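Local coordinates for adenylate kinase (Thermus thermophilus, PDB 3CM0), which probably catalyses the reversible transfer of the terminal phosphate of ATP to AMP, giving two ADP and helping to balance the adenine nucleotide pool, at residues D65-L69 and F85-Q91; K31-T35 and I72-L76; G4-L10 and T104-V110; A92-D96 and Y157-R161; L24-F30 and R181-I186. All coordinates share one frame; numbering follows the deposited sequence.

Interaction 1 of 5, residues D65-L69 and F85-Q91; sequences DDLIL and FPRTLAQ
Phe-85 opens the second segment by pushing the far end of its ring against the helix that starts at Asp-65. Its first torsion (chi1 -171°) swings the ring away from the backbone N and across to two aliphatic side chains: CE2 meets Ile-68 CG2 at 3.7 Å, and CZ takes Leu-69 CD2 at the ring edge, near its plane. A flat, wholly apolar side chain suits this buried place. After the cis peptide before Pro-86, Arg-87 bends at chi3 and brings NH2 to 3.8 Å from Ile-68 CD1, which touches the guanidinium edge; its NH1 is hydrogen-bonded to Gly-84 O. Thr-88 then caps helix 89-101, its OG1 accepting from Gln-91 N, while a water joins this hydroxyl to Asp-65 OD2. Ala-90 sets its methyl beside the same carboxylate oxygen. Gln-91 closes the segment with an amide used at both ends. NE2 donates to Asp-65 OD1 over 3.1 Å in a nearly straight bond (171°); the oxygen lies in the amide plane, but the donor is 34° out of the carboxylate plane. OE1 accepts from Arg-87 N at 2.8 Å and from Thr-88 N at 3.2 Å, so the amide is held against flipping. Thr-88 and Gln-91 thus form a capping box at the start of helix 89-101, among residues, Phe-85, Pro-86, Arg-87 and Gln-91, predicted to bind AMP.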
# COMPACT_ATOMS: atom_id res chain seq x y z
N ASP A 65 15.98 3.33 -3.54
CA ASP A 65 14.89 2.90 -4.38
C ASP A 65 15.33 1.83 -5.36
O ASP A 65 14.57 0.94 -5.69
CB ASP A 65 14.31 4.08 -5.18
CG ASP A 65 13.40 4.97 -4.35
OD1 ASP A 65 13.04 4.57 -3.23
OD2 ASP A 65 13.04 6.07 -4.83
N ASP A 66 16.57 1.89 -5.84
CA ASP A 66 16.94 0.88 -6.83
C ASP A 66 16.93 -0.54 -6.27
O ASP A 66 16.62 -1.51 -6.98
CB ASP A 66 18.27 1.23 -7.49
CG ASP A 66 19.42 1.24 -6.52
OD1 ASP A 66 19.19 1.30 -5.29
OD2 ASP A 66 20.57 1.20 -7.00
N LEU A 67 17.23 -0.66 -4.99
CA LEU A 67 17.22 -1.98 -4.37
C LEU A 67 15.78 -2.43 -4.11
O LEU A 67 15.43 -3.59 -4.28
CB LEU A 67 18.02 -1.91 -3.06
CG LEU A 67 18.15 -3.24 -2.34
CD1 LEU A 67 18.74 -4.26 -3.31
CD2 LEU A 67 19.03 -3.09 -1.12
N ILE A 68 14.92 -1.50 -3.69
CA ILE A 68 13.52 -1.84 -3.46
C ILE A 68 12.88 -2.32 -4.79
O ILE A 68 12.16 -3.30 -4.81
CB ILE A 68 12.75 -0.59 -2.96
CG1 ILE A 68 13.30 -0.17 -1.59
CG2 ILE A 68 11.25 -0.88 -2.91
CD1 ILE A 68 12.67 1.08 -1.04
N LEU A 69 13.11 -1.59 -5.87
CA LEU A 69 12.55 -2.00 -7.15
C LEU A 69 13.17 -3.33 -7.62
O LEU A 69 12.49 -4.12 -8.24
CB LEU A 69 12.77 -0.90 -8.21
CG LEU A 69 11.69 0.21 -8.26
CD1 LEU A 69 10.43 -0.36 -8.83
CD2 LEU A 69 11.42 0.80 -6.86
N PHE A 85 2.95 0.71 -0.86
CA PHE A 85 3.91 1.06 -1.91
C PHE A 85 3.13 1.32 -3.22
O PHE A 85 2.18 0.60 -3.52
CB PHE A 85 4.94 -0.06 -2.12
CG PHE A 85 6.07 0.31 -3.02
CD1 PHE A 85 5.99 0.10 -4.39
CD2 PHE A 85 7.22 0.91 -2.51
CE1 PHE A 85 7.02 0.48 -5.24
CE2 PHE A 85 8.26 1.29 -3.35
CZ PHE A 85 8.16 1.07 -4.72
N PRO A 86 3.51 2.35 -4.01
CA PRO A 86 4.61 3.29 -3.76
C PRO A 86 4.28 4.31 -2.68
O PRO A 86 3.11 4.53 -2.36
CB PRO A 86 4.82 3.98 -5.13
CG PRO A 86 3.44 4.06 -5.69
CD PRO A 86 2.83 2.65 -5.29
N ARG A 87 5.33 4.91 -2.12
CA ARG A 87 5.18 5.93 -1.10
C ARG A 87 5.52 7.29 -1.71
O ARG A 87 5.07 8.31 -1.23
CB ARG A 87 6.10 5.66 0.10
CG ARG A 87 5.72 4.43 0.92
CD ARG A 87 6.74 4.19 2.04
NE ARG A 87 8.05 3.70 1.56
CZ ARG A 87 8.30 2.44 1.20
NH1 ARG A 87 7.36 1.51 1.26
NH2 ARG A 87 9.52 2.10 0.80
N THR A 88 6.34 7.30 -2.75
CA THR A 88 6.74 8.55 -3.38
C THR A 88 6.48 8.54 -4.87
O THR A 88 6.33 7.50 -5.48
CB THR A 88 8.23 8.81 -3.21
OG1 THR A 88 8.96 7.85 -4.02
CG2 THR A 88 8.66 8.65 -1.74
N LEU A 89 6.46 9.72 -5.46
CA LEU A 89 6.27 9.82 -6.90
C LEU A 89 7.41 9.14 -7.65
O LEU A 89 7.20 8.52 -8.68
CB LEU A 89 6.17 11.31 -7.27
CG LEU A 89 5.46 11.72 -8.54
CD1 LEU A 89 4.08 11.07 -8.60
CD2 LEU A 89 5.33 13.30 -8.56
N ALA A 90 8.63 9.23 -7.15
CA ALA A 90 9.77 8.59 -7.83
C ALA A 90 9.54 7.07 -7.86
O ALA A 90 9.80 6.40 -8.87
CB ALA A 90 11.08 8.89 -7.09
N GLN A 91 9.01 6.55 -6.76
CA GLN A 91 8.74 5.10 -6.72
C GLN A 91 7.57 4.76 -7.65
O GLN A 91 7.56 3.70 -8.29
CB GLN A 91 8.43 4.69 -5.26
CG GLN A 91 9.64 4.65 -4.36
CD GLN A 91 9.26 4.63 -2.87
OE1 GLN A 91 8.09 4.64 -2.55
NE2 GLN A 91 10.25 4.61 -1.99
O HOH W 1 11.76 7.82 -3.39

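Interaction 2 of 5, residues K31-T35 and I72-L76; sequences KKLST and IREEL
This is a mixed contact, apolar at one end and charged at the other, between the edge strand 31-33 of the central parallel sheet, with the turn into helix 35-44, and the last turns of helix 65-75. At the apolar end Thr-35 CG2 and Ile-72 CD1 are 4.2 Å apart, and Leu-33 CD1 rests at the same distance from Ile-72 CG2. Leu-33 and Ile-72 are buried, as suits their aliphatic chains, and Ile-72 also touches Phe-82 and Phe-85. Leu-33 reaches on with CD2 to Glu-75 CB, the two side chains sliding past each other in opposite directions. At the charged end Lys-31 leaves the strand fully extended about chi1 (180°), then bends at chi3 and brings NZ to 2.8 Å from the carbonyl O of Glu-75 in a weak hydrogen bond. The same NZ lies 3.5 Å from Glu-75 OE1, a salt bridge made possible by the bend of the glutamate at chi2. Thr-35 is a predicted AMP-binding residue, so the contact probably borders that site. One ammonium group therefore serves both a side chain and the backbone of a single residue; its positive charge probably also complements the partial negative charge of carbonyls near the end of the helix.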
# COMPACT_ATOMS: atom_id res chain seq x y z
N LYS A 31 -0.22 -12.21 -5.04
CA LYS A 31 0.80 -12.20 -4.01
C LYS A 31 0.87 -10.76 -3.49
O LYS A 31 1.17 -9.81 -4.27
CB LYS A 31 2.16 -12.61 -4.57
CG LYS A 31 3.25 -12.61 -3.52
CD LYS A 31 4.47 -13.44 -3.92
CE LYS A 31 5.16 -12.89 -5.15
NZ LYS A 31 6.42 -13.64 -5.45
N LYS A 32 0.59 -10.58 -2.20
CA LYS A 32 0.64 -9.27 -1.56
C LYS A 32 2.07 -9.00 -1.13
O LYS A 32 2.62 -9.66 -0.25
CB LYS A 32 -0.30 -9.24 -0.34
CG LYS A 32 -0.42 -7.91 0.38
CD LYS A 32 -1.59 -8.00 1.38
CE LYS A 32 -1.85 -6.72 2.17
NZ LYS A 32 -0.80 -6.39 3.17
N LEU A 33 2.70 -8.03 -1.77
CA LEU A 33 4.08 -7.72 -1.48
C LEU A 33 4.29 -6.73 -0.34
O LEU A 33 3.51 -5.80 -0.14
CB LEU A 33 4.76 -7.19 -2.74
CG LEU A 33 4.63 -8.02 -4.01
CD1 LEU A 33 5.54 -7.42 -5.07
CD2 LEU A 33 4.99 -9.47 -3.73
N SER A 34 5.36 -6.93 0.40
CA SER A 34 5.74 -6.02 1.47
C SER A 34 7.24 -5.86 1.34
O SER A 34 8.00 -6.82 1.57
CB SER A 34 5.41 -6.59 2.86
OG SER A 34 6.18 -5.90 3.85
N THR A 35 7.67 -4.68 0.93
CA THR A 35 9.10 -4.44 0.77
C THR A 35 9.80 -4.65 2.13
O THR A 35 10.84 -5.31 2.21
CB THR A 35 9.38 -3.00 0.19
OG1 THR A 35 8.85 -1.98 1.06
CG2 THR A 35 8.70 -2.85 -1.18
N ILE A 72 11.29 -5.99 -5.83
CA ILE A 72 9.97 -6.18 -6.39
C ILE A 72 10.08 -6.98 -7.71
O ILE A 72 9.25 -7.88 -7.99
CB ILE A 72 9.29 -4.81 -6.64
CG1 ILE A 72 8.98 -4.16 -5.29
CG2 ILE A 72 8.00 -4.99 -7.48
CD1 ILE A 72 8.49 -2.67 -5.42
N ARG A 73 11.08 -6.68 -8.53
CA ARG A 73 11.23 -7.43 -9.79
C ARG A 73 11.47 -8.92 -9.45
O ARG A 73 10.89 -9.83 -10.08
CB ARG A 73 12.40 -6.86 -10.62
CG ARG A 73 12.60 -7.55 -12.02
CD ARG A 73 13.49 -6.74 -13.00
NE ARG A 73 14.87 -6.51 -12.55
CZ ARG A 73 15.71 -5.66 -13.14
NH1 ARG A 73 15.31 -4.95 -14.19
NH2 ARG A 73 16.94 -5.50 -12.67
N GLU A 74 12.31 -9.18 -8.46
CA GLU A 74 12.60 -10.58 -8.04
C GLU A 74 11.38 -11.32 -7.51
O GLU A 74 11.34 -12.56 -7.47
CB GLU A 74 13.68 -10.59 -6.97
CG GLU A 74 15.02 -10.06 -7.49
CD GLU A 74 16.09 -10.04 -6.39
OE1 GLU A 74 15.91 -10.73 -5.35
OE2 GLU A 74 17.12 -9.34 -6.59
N GLU A 75 10.39 -10.51 -7.09
CA GLU A 75 9.13 -10.96 -6.51
C GLU A 75 7.91 -10.85 -7.40
O GLU A 75 6.87 -11.39 -7.04
CB GLU A 75 8.81 -10.17 -5.22
CG GLU A 75 9.75 -10.37 -4.05
CD GLU A 75 9.48 -11.66 -3.31
OE1 GLU A 75 8.29 -11.95 -3.03
OE2 GLU A 75 10.46 -12.37 -3.02
N LEU A 76 8.00 -10.17 -8.54
CA LEU A 76 6.82 -10.09 -9.39
C LEU A 76 6.49 -11.56 -9.70
O LEU A 76 7.34 -12.45 -9.78
CB LEU A 76 7.01 -9.40 -10.74
CG LEU A 76 7.06 -7.87 -10.71
CD1 LEU A 76 7.37 -7.37 -12.11
CD2 LEU A 76 5.76 -7.28 -10.20

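Interaction 3 of 5, residues G4-L10 and T104-V110; sequences GQAVIFL and TRLLGVV
Two neighbouring parallel strands in the core of the P-loop nucleoside monophosphate kinase fold, 4-10 and 104-110, meet here through backbone bonds and side chains on both faces of the sheet. The ladder starts with Arg-105 N to Gly-4 O and Ala-6 N to Arg-105 O, and it ends with Val-110 N to Ile-8 O and Leu-10 N to Val-110 O, the last at 2.7 Å. Between them Leu-107 N bonds to Ala-6 O, yet Ile-8 N takes Gly-108 O at 3.2 Å: a beta bulge at Leu-107, whose CD1 lies 3.9 Å from Gln-5 CB and 4.0 Å from Val-7 CG2. Gly-108 follows with backbone angles that would jam a CB against the preceding carbonyl. Strand 4-10 is the central strand of the 2-3-1-4-5 sheet, with strand 79-83 on its other edge, and it leads into the P-loop, predicted to bind ATP. On the face carrying Ile-8, the Ile-8 and Leu-106 side chains cross at about a right angle, their CD1 atoms 3.8 Å apart; Leu-106 gets there with CG trans to N (chi1 178°). Val-109 CG1 presses on Leu-10 CD1 at 3.6 Å. On the face carrying Phe-9, Val-110 CB sits over the ring in a CH-pi contact, 4.3 Å from its centroid and 27° off the normal. Beta-branched residues suit such extended, buried backbone, and Ile-180 packs on both Phe-9 and Val-110.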
# COMPACT_ATOMS: atom_id res chain seq x y z
N GLY A 4 0.85 -10.31 -16.77
CA GLY A 4 0.58 -10.30 -15.35
C GLY A 4 -0.43 -9.23 -15.06
O GLY A 4 -0.83 -8.46 -15.95
N GLN A 5 -0.86 -9.19 -13.81
CA GLN A 5 -1.83 -8.19 -13.39
C GLN A 5 -1.43 -7.64 -12.03
O GLN A 5 -0.95 -8.37 -11.15
CB GLN A 5 -3.23 -8.81 -13.30
CG GLN A 5 -3.72 -9.32 -14.62
CD GLN A 5 -5.13 -9.87 -14.55
OE1 GLN A 5 -5.50 -10.52 -13.57
NE2 GLN A 5 -5.92 -9.62 -15.59
N ALA A 6 -1.58 -6.33 -11.86
CA ALA A 6 -1.21 -5.74 -10.58
C ALA A 6 -2.35 -4.88 -10.05
O ALA A 6 -3.14 -4.35 -10.84
CB ALA A 6 0.06 -4.85 -10.75
N VAL A 7 -2.43 -4.79 -8.73
CA VAL A 7 -3.37 -3.87 -8.08
C VAL A 7 -2.63 -3.12 -6.99
O VAL A 7 -1.85 -3.71 -6.23
CB VAL A 7 -4.59 -4.59 -7.45
CG1 VAL A 7 -5.52 -3.52 -6.80
CG2 VAL A 7 -5.38 -5.31 -8.54
N ILE A 8 -2.85 -1.80 -6.90
CA ILE A 8 -2.22 -1.00 -5.88
C ILE A 8 -3.31 -0.45 -4.98
O ILE A 8 -4.34 -0.00 -5.49
CB ILE A 8 -1.47 0.21 -6.53
CG1 ILE A 8 -0.26 -0.30 -7.33
CG2 ILE A 8 -1.02 1.18 -5.47
CD1 ILE A 8 0.40 0.81 -8.29
N PHE A 9 -3.12 -0.53 -3.67
CA PHE A 9 -4.11 0.02 -2.72
C PHE A 9 -3.58 1.26 -2.00
O PHE A 9 -2.48 1.24 -1.45
CB PHE A 9 -4.46 -1.02 -1.62
CG PHE A 9 -5.41 -2.07 -2.06
CD1 PHE A 9 -6.76 -1.99 -1.71
CD2 PHE A 9 -4.98 -3.15 -2.82
CE1 PHE A 9 -7.65 -2.98 -2.10
CE2 PHE A 9 -5.87 -4.14 -3.22
CZ PHE A 9 -7.20 -4.06 -2.87
N LEU A 10 -4.38 2.34 -1.97
CA LEU A 10 -4.04 3.58 -1.26
C LEU A 10 -5.23 3.92 -0.30
O LEU A 10 -6.40 3.64 -0.59
CB LEU A 10 -3.86 4.75 -2.23
CG LEU A 10 -2.76 4.62 -3.31
CD1 LEU A 10 -2.82 5.85 -4.19
CD2 LEU A 10 -1.37 4.47 -2.67
N THR A 104 3.18 -6.47 -17.10
CA THR A 104 2.19 -6.57 -16.02
C THR A 104 1.19 -5.41 -16.15
O THR A 104 1.58 -4.24 -16.07
CB THR A 104 2.88 -6.49 -14.65
OG1 THR A 104 3.89 -7.50 -14.55
CG2 THR A 104 1.86 -6.69 -13.52
N ARG A 105 -0.08 -5.73 -16.36
CA ARG A 105 -1.10 -4.70 -16.52
C ARG A 105 -1.59 -4.24 -15.16
O ARG A 105 -1.93 -5.06 -14.30
CB ARG A 105 -2.25 -5.28 -17.34
CG ARG A 105 -3.46 -4.37 -17.44
CD ARG A 105 -4.45 -4.92 -18.47
NE ARG A 105 -5.55 -3.99 -18.69
CZ ARG A 105 -6.53 -3.78 -17.81
NH1 ARG A 105 -6.53 -4.45 -16.67
NH2 ARG A 105 -7.48 -2.89 -18.06
N LEU A 106 -1.62 -2.91 -14.96
CA LEU A 106 -2.11 -2.34 -13.70
C LEU A 106 -3.63 -2.26 -13.85
O LEU A 106 -4.15 -1.47 -14.64
CB LEU A 106 -1.52 -0.93 -13.50
CG LEU A 106 -1.96 -0.14 -12.27
CD1 LEU A 106 -1.67 -0.95 -10.96
CD2 LEU A 106 -1.20 1.20 -12.27
N LEU A 107 -4.34 -3.13 -13.13
CA LEU A 107 -5.81 -3.19 -13.18
C LEU A 107 -6.46 -1.95 -12.58
O LEU A 107 -7.58 -1.57 -12.94
CB LEU A 107 -6.34 -4.41 -12.40
CG LEU A 107 -5.96 -5.79 -12.97
CD1 LEU A 107 -6.47 -6.92 -12.07
CD2 LEU A 107 -6.53 -5.93 -14.35
N GLY A 108 -5.78 -1.35 -11.62
CA GLY A 108 -6.32 -0.17 -10.97
C GLY A 108 -5.57 0.17 -9.70
O GLY A 108 -4.80 -0.64 -9.18
N VAL A 109 -5.73 1.41 -9.24
CA VAL A 109 -5.15 1.88 -8.01
C VAL A 109 -6.39 2.19 -7.18
O VAL A 109 -7.11 3.14 -7.45
CB VAL A 109 -4.31 3.16 -8.25
CG1 VAL A 109 -3.78 3.70 -6.95
CG2 VAL A 109 -3.12 2.76 -9.15
N VAL A 110 -6.64 1.36 -6.19
CA VAL A 110 -7.82 1.51 -5.34
C VAL A 110 -7.57 2.58 -4.29
O VAL A 110 -6.61 2.51 -3.54
CB VAL A 110 -8.11 0.16 -4.64
CG1 VAL A 110 -9.30 0.31 -3.65
CG2 VAL A 110 -8.40 -0.87 -5.68

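Interaction 4 of 5, residues A92-D96 and Y157-R161; sequences AEALD and YYEAR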
# COMPACT_ATOMS: atom_id res chain seq x y z
N ALA A 92 6.58 5.64 -7.73
CA ALA A 92 5.44 5.37 -8.61
C ALA A 92 5.92 5.30 -10.04
O ALA A 92 5.52 4.44 -10.82
CB ALA A 92 4.34 6.46 -8.48
N GLU A 93 6.76 6.26 -10.43
CA GLU A 93 7.28 6.26 -11.78
C GLU A 93 8.13 5.01 -12.09
O GLU A 93 7.96 4.35 -13.13
CB GLU A 93 8.09 7.54 -11.98
CG GLU A 93 7.16 8.77 -12.02
CD GLU A 93 7.92 10.08 -12.21
OE1 GLU A 93 9.13 9.99 -12.51
OE2 GLU A 93 7.30 11.18 -12.09
N ALA A 94 9.02 4.67 -11.17
CA ALA A 94 9.88 3.50 -11.34
C ALA A 94 9.04 2.23 -11.42
O ALA A 94 9.32 1.34 -12.21
CB ALA A 94 10.86 3.42 -10.19
N LEU A 95 7.99 2.15 -10.60
CA LEU A 95 7.15 0.96 -10.63
C LEU A 95 6.43 0.85 -11.95
O LEU A 95 6.27 -0.24 -12.50
CB LEU A 95 6.14 0.98 -9.47
CG LEU A 95 5.12 -0.16 -9.42
CD1 LEU A 95 5.92 -1.51 -9.29
CD2 LEU A 95 4.16 -0.01 -8.21
N ASP A 96 5.97 1.98 -12.51
CA ASP A 96 5.27 1.89 -13.79
C ASP A 96 6.21 1.37 -14.88
O ASP A 96 5.79 0.61 -15.76
CB ASP A 96 4.73 3.26 -14.21
CG ASP A 96 3.28 3.50 -13.74
OD1 ASP A 96 2.65 2.63 -13.08
OD2 ASP A 96 2.77 4.60 -14.04
N TYR A 157 -1.06 11.53 -9.96
CA TYR A 157 -0.29 10.72 -10.91
C TYR A 157 -1.15 9.63 -11.53
O TYR A 157 -1.19 9.42 -12.76
CB TYR A 157 0.87 10.07 -10.17
CG TYR A 157 1.73 9.22 -11.06
CD1 TYR A 157 2.74 9.78 -11.84
CD2 TYR A 157 1.54 7.83 -11.11
CE1 TYR A 157 3.55 8.97 -12.65
CE2 TYR A 157 2.35 7.02 -11.94
CZ TYR A 157 3.35 7.60 -12.70
OH TYR A 157 4.15 6.80 -13.47
N TYR A 158 -1.90 8.92 -10.68
CA TYR A 158 -2.73 7.84 -11.22
C TYR A 158 -4.02 8.32 -11.87
O TYR A 158 -4.47 7.71 -12.83
CB TYR A 158 -3.02 6.82 -10.10
CG TYR A 158 -1.76 6.10 -9.69
CD1 TYR A 158 -1.04 5.33 -10.64
CD2 TYR A 158 -1.29 6.15 -8.38
CE1 TYR A 158 0.11 4.62 -10.25
CE2 TYR A 158 -0.15 5.45 -8.00
CZ TYR A 158 0.54 4.69 -8.93
OH TYR A 158 1.67 3.97 -8.54
N GLU A 159 -4.62 9.38 -11.35
CA GLU A 159 -5.84 9.91 -11.97
C GLU A 159 -5.53 10.40 -13.42
O GLU A 159 -6.33 10.20 -14.35
CB GLU A 159 -6.40 11.06 -11.11
CG GLU A 159 -7.76 11.58 -11.61
CD GLU A 159 -8.39 12.56 -10.63
OE1 GLU A 159 -8.64 12.17 -9.47
OE2 GLU A 159 -8.63 13.72 -11.03
N ALA A 160 -4.35 10.99 -13.62
CA ALA A 160 -3.98 11.49 -14.96
C ALA A 160 -3.89 10.34 -15.97
O ALA A 160 -4.03 10.52 -17.17
CB ALA A 160 -2.66 12.22 -14.88
N ARG A 161 -3.63 9.14 -15.46
CA ARG A 161 -3.51 7.97 -16.31
C ARG A 161 -4.76 7.14 -16.42
O ARG A 161 -4.75 6.07 -17.05
CB ARG A 161 -2.34 7.11 -15.81
CG ARG A 161 -1.01 7.75 -16.06
CD ARG A 161 0.11 7.28 -15.14
NE ARG A 161 1.38 7.90 -15.57
CZ ARG A 161 1.75 9.16 -15.35
NH1 ARG A 161 0.98 10.00 -14.65
NH2 ARG A 161 2.88 9.60 -15.88
O HOH W 2 3.16 2.91 -10.48
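Ala-92 gives this contact its close-packed side: its CB lies over one face of the Tyr-157 ring, 4.0 Å from CE2, and 3.7 Å from Tyr-158 OH. So small a methyl lets the helix come close to both tyrosines; Tyr-158 is itself backed by Pro-86 and Ile-8. Against the opposite face of the Tyr-157 ring Arg-161 lays its guanidinium, centred on CE1, and NH1 donates to Tyr-157 O. A chi1 of 180° aims the Tyr-157 hydroxyl at helix 89-101, where it donates to Asp-96 OD2 over 2.7 Å, arriving from above the carboxylate plane. Helices 89-101 and 137-160 both lie on the Ile-8 face of the CORE sheet, and this bond ties them together. A water deepens the joint, donating to Ala-92 O and to Asp-96 OD1 and accepting from Tyr-158 OH at 2.7 Å. The outer side is looser. Glu-93 passes its CG 3.7 Å from Tyr-157 CE1, and Arg-161 NE is 3.9 Å from Asp-96 OD2, a long salt bridge in which no N-H points at the oxygen.

Interaction 5 of 5, residues L24-F30 and R181-I186; sequences LAQELGF and RAALGI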
# COMPACT_ATOMS: atom_id res chain seq x y z
N LEU A 24 -8.50 -9.61 -0.99
CA LEU A 24 -8.50 -9.76 -2.44
C LEU A 24 -7.35 -10.72 -2.81
O LEU A 24 -7.48 -11.53 -3.75
CB LEU A 24 -8.25 -8.40 -3.11
CG LEU A 24 -8.31 -8.42 -4.64
CD1 LEU A 24 -9.71 -8.76 -5.09
CD2 LEU A 24 -7.87 -7.02 -5.18
N ALA A 25 -6.25 -10.63 -2.06
CA ALA A 25 -5.05 -11.45 -2.31
C ALA A 25 -5.39 -12.91 -2.12
O ALA A 25 -5.17 -13.73 -3.02
CB ALA A 25 -3.94 -11.06 -1.34
N GLN A 26 -5.91 -13.22 -0.95
CA GLN A 26 -6.29 -14.59 -0.59
C GLN A 26 -7.34 -15.20 -1.52
O GLN A 26 -7.24 -16.38 -1.90
CB GLN A 26 -6.78 -14.62 0.86
CG GLN A 26 -5.70 -14.25 1.89
CD GLN A 26 -6.20 -14.28 3.33
OE1 GLN A 26 -6.78 -15.27 3.77
NE2 GLN A 26 -5.97 -13.20 4.06
N GLU A 27 -8.35 -14.43 -1.90
CA GLU A 27 -9.39 -14.94 -2.76
C GLU A 27 -9.06 -15.10 -4.22
O GLU A 27 -9.49 -16.07 -4.84
CB GLU A 27 -10.66 -14.09 -2.63
CG GLU A 27 -11.24 -14.12 -1.24
CD GLU A 27 -12.65 -13.54 -1.18
OE1 GLU A 27 -13.17 -13.10 -2.22
OE2 GLU A 27 -13.22 -13.55 -0.07
N LEU A 28 -8.29 -14.19 -4.80
CA LEU A 28 -8.02 -14.32 -6.23
C LEU A 28 -6.62 -14.80 -6.64
O LEU A 28 -6.31 -14.87 -7.84
CB LEU A 28 -8.35 -13.01 -6.95
CG LEU A 28 -9.80 -12.54 -6.84
CD1 LEU A 28 -9.99 -11.38 -7.79
CD2 LEU A 28 -10.78 -13.65 -7.18
N GLY A 29 -5.80 -15.10 -5.65
CA GLY A 29 -4.46 -15.59 -5.93
C GLY A 29 -3.41 -14.54 -6.26
O GLY A 29 -2.54 -14.77 -7.09
N PHE A 30 -3.51 -13.37 -5.64
CA PHE A 30 -2.50 -12.32 -5.87
C PHE A 30 -1.50 -12.45 -4.74
O PHE A 30 -1.88 -12.75 -3.60
CB PHE A 30 -3.11 -10.90 -5.77
CG PHE A 30 -3.90 -10.48 -6.96
CD1 PHE A 30 -3.38 -9.55 -7.87
CD2 PHE A 30 -5.18 -10.99 -7.19
CE1 PHE A 30 -4.11 -9.14 -8.99
CE2 PHE A 30 -5.92 -10.60 -8.31
CZ PHE A 30 -5.38 -9.66 -9.22
N ARG A 181 -14.07 -5.06 -5.95
CA ARG A 181 -14.09 -6.01 -7.07
C ARG A 181 -14.80 -5.40 -8.28
O ARG A 181 -14.33 -5.51 -9.42
CB ARG A 181 -14.75 -7.34 -6.63
CG ARG A 181 -13.92 -8.07 -5.59
CD ARG A 181 -14.35 -9.51 -5.44
NE ARG A 181 -14.27 -10.23 -6.71
CZ ARG A 181 -14.36 -11.54 -6.82
NH1 ARG A 181 -14.53 -12.29 -5.74
NH2 ARG A 181 -14.29 -12.11 -8.02
N ALA A 182 -15.93 -4.73 -8.05
CA ALA A 182 -16.64 -4.10 -9.15
C ALA A 182 -15.79 -3.02 -9.82
O ALA A 182 -15.74 -2.93 -11.05
CB ALA A 182 -17.92 -3.49 -8.68
N ALA A 183 -15.12 -2.20 -9.01
CA ALA A 183 -14.27 -1.14 -9.54
C ALA A 183 -13.15 -1.73 -10.43
O ALA A 183 -12.78 -1.15 -11.47
CB ALA A 183 -13.64 -0.36 -8.39
N LEU A 184 -12.55 -2.82 -9.97
CA LEU A 184 -11.47 -3.49 -10.70
C LEU A 184 -11.97 -4.37 -11.86
O LEU A 184 -11.28 -4.57 -12.85
CB LEU A 184 -10.67 -4.36 -9.73
CG LEU A 184 -9.93 -3.51 -8.70
CD1 LEU A 184 -9.34 -4.39 -7.60
CD2 LEU A 184 -8.83 -2.66 -9.42
N GLY A 185 -13.20 -4.86 -11.74
CA GLY A 185 -13.75 -5.72 -12.78
C GLY A 185 -13.28 -7.16 -12.65
O GLY A 185 -13.28 -7.89 -13.64
N ILE A 186 -12.86 -7.57 -11.45
CA ILE A 186 -12.40 -8.94 -11.24
C ILE A 186 -13.14 -9.63 -10.10
O ILE A 186 -13.89 -8.94 -9.39
CB ILE A 186 -10.89 -8.99 -10.90
CG1 ILE A 186 -10.64 -8.23 -9.59
CG2 ILE A 186 -10.08 -8.44 -12.08
CD1 ILE A 186 -9.19 -8.18 -9.16
OXT ILE A 186 -12.95 -10.86 -9.93
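Leu-28 CD1 and Ile-186 CD1, 3.6 Å apart, form the centre of this contact. Ile-186 CG1 stands between the backbone N and the carbonyl carbon (chi1 62°), which sends CD1 to the leucines. Leu-24 CD1 approaches the same methyl, Ile-186 CD1, at 4.1 Å, the two side chains crossing at about a right angle, while Phe-30 and Ile-186 point at each other, CZ 4.1 Å from CD1. Leu-24 CD2 also reaches Leu-184 CD1 at 3.9 Å. Bulky apolar residues suit this join, where the C-terminal ends of helices 17-28 and 173-184 come together on the sheet face carrying Val-7 and Phe-9. Helix 173-184 ends in a Schellman motif, with Gly-185 at positive phi, which turns Ile-186 back toward helix 17-28. Further out, Arg-181 holds the chain terminus side-on: NE donates to Ile-186 O at 3.0 Å and NH2 to OXT at 2.6 Å. Leu-28 CD2 lies over one face of that guanidinium. Beyond it, Arg-181 NH1 makes a long salt bridge of 3.9 Å to Glu-27 OE1, an oxygen also bonded to Tyr-177, while OE2 pairs with Arg-23.

Overall arrangement
Interaction 3 is the buried core, two strands joined by backbone bonds and apolar side chains; the other four are partly buried joins on or beside that sheet. Interactions 4 and 5 lie on its two faces: Tyr-158 and Leu-95 pack on Ile-8, Leu-24 on Phe-9, and their centres stand about 21 Å apart. Interactions 1 and 2 share helix 65-75 and touch where Phe-85 meets Ile-72 and Thr-35 meets Ile-68, Phe-85 and Thr-35 both being predicted to bind AMP, whereas interactions 1 and 4 share helix 89-101. Polar chemistry changes with place: a neutral amide bonded to a carboxylate in 1, a tyrosine and water in 4, and charged pairs in 2, 5 and, as a long one, 4.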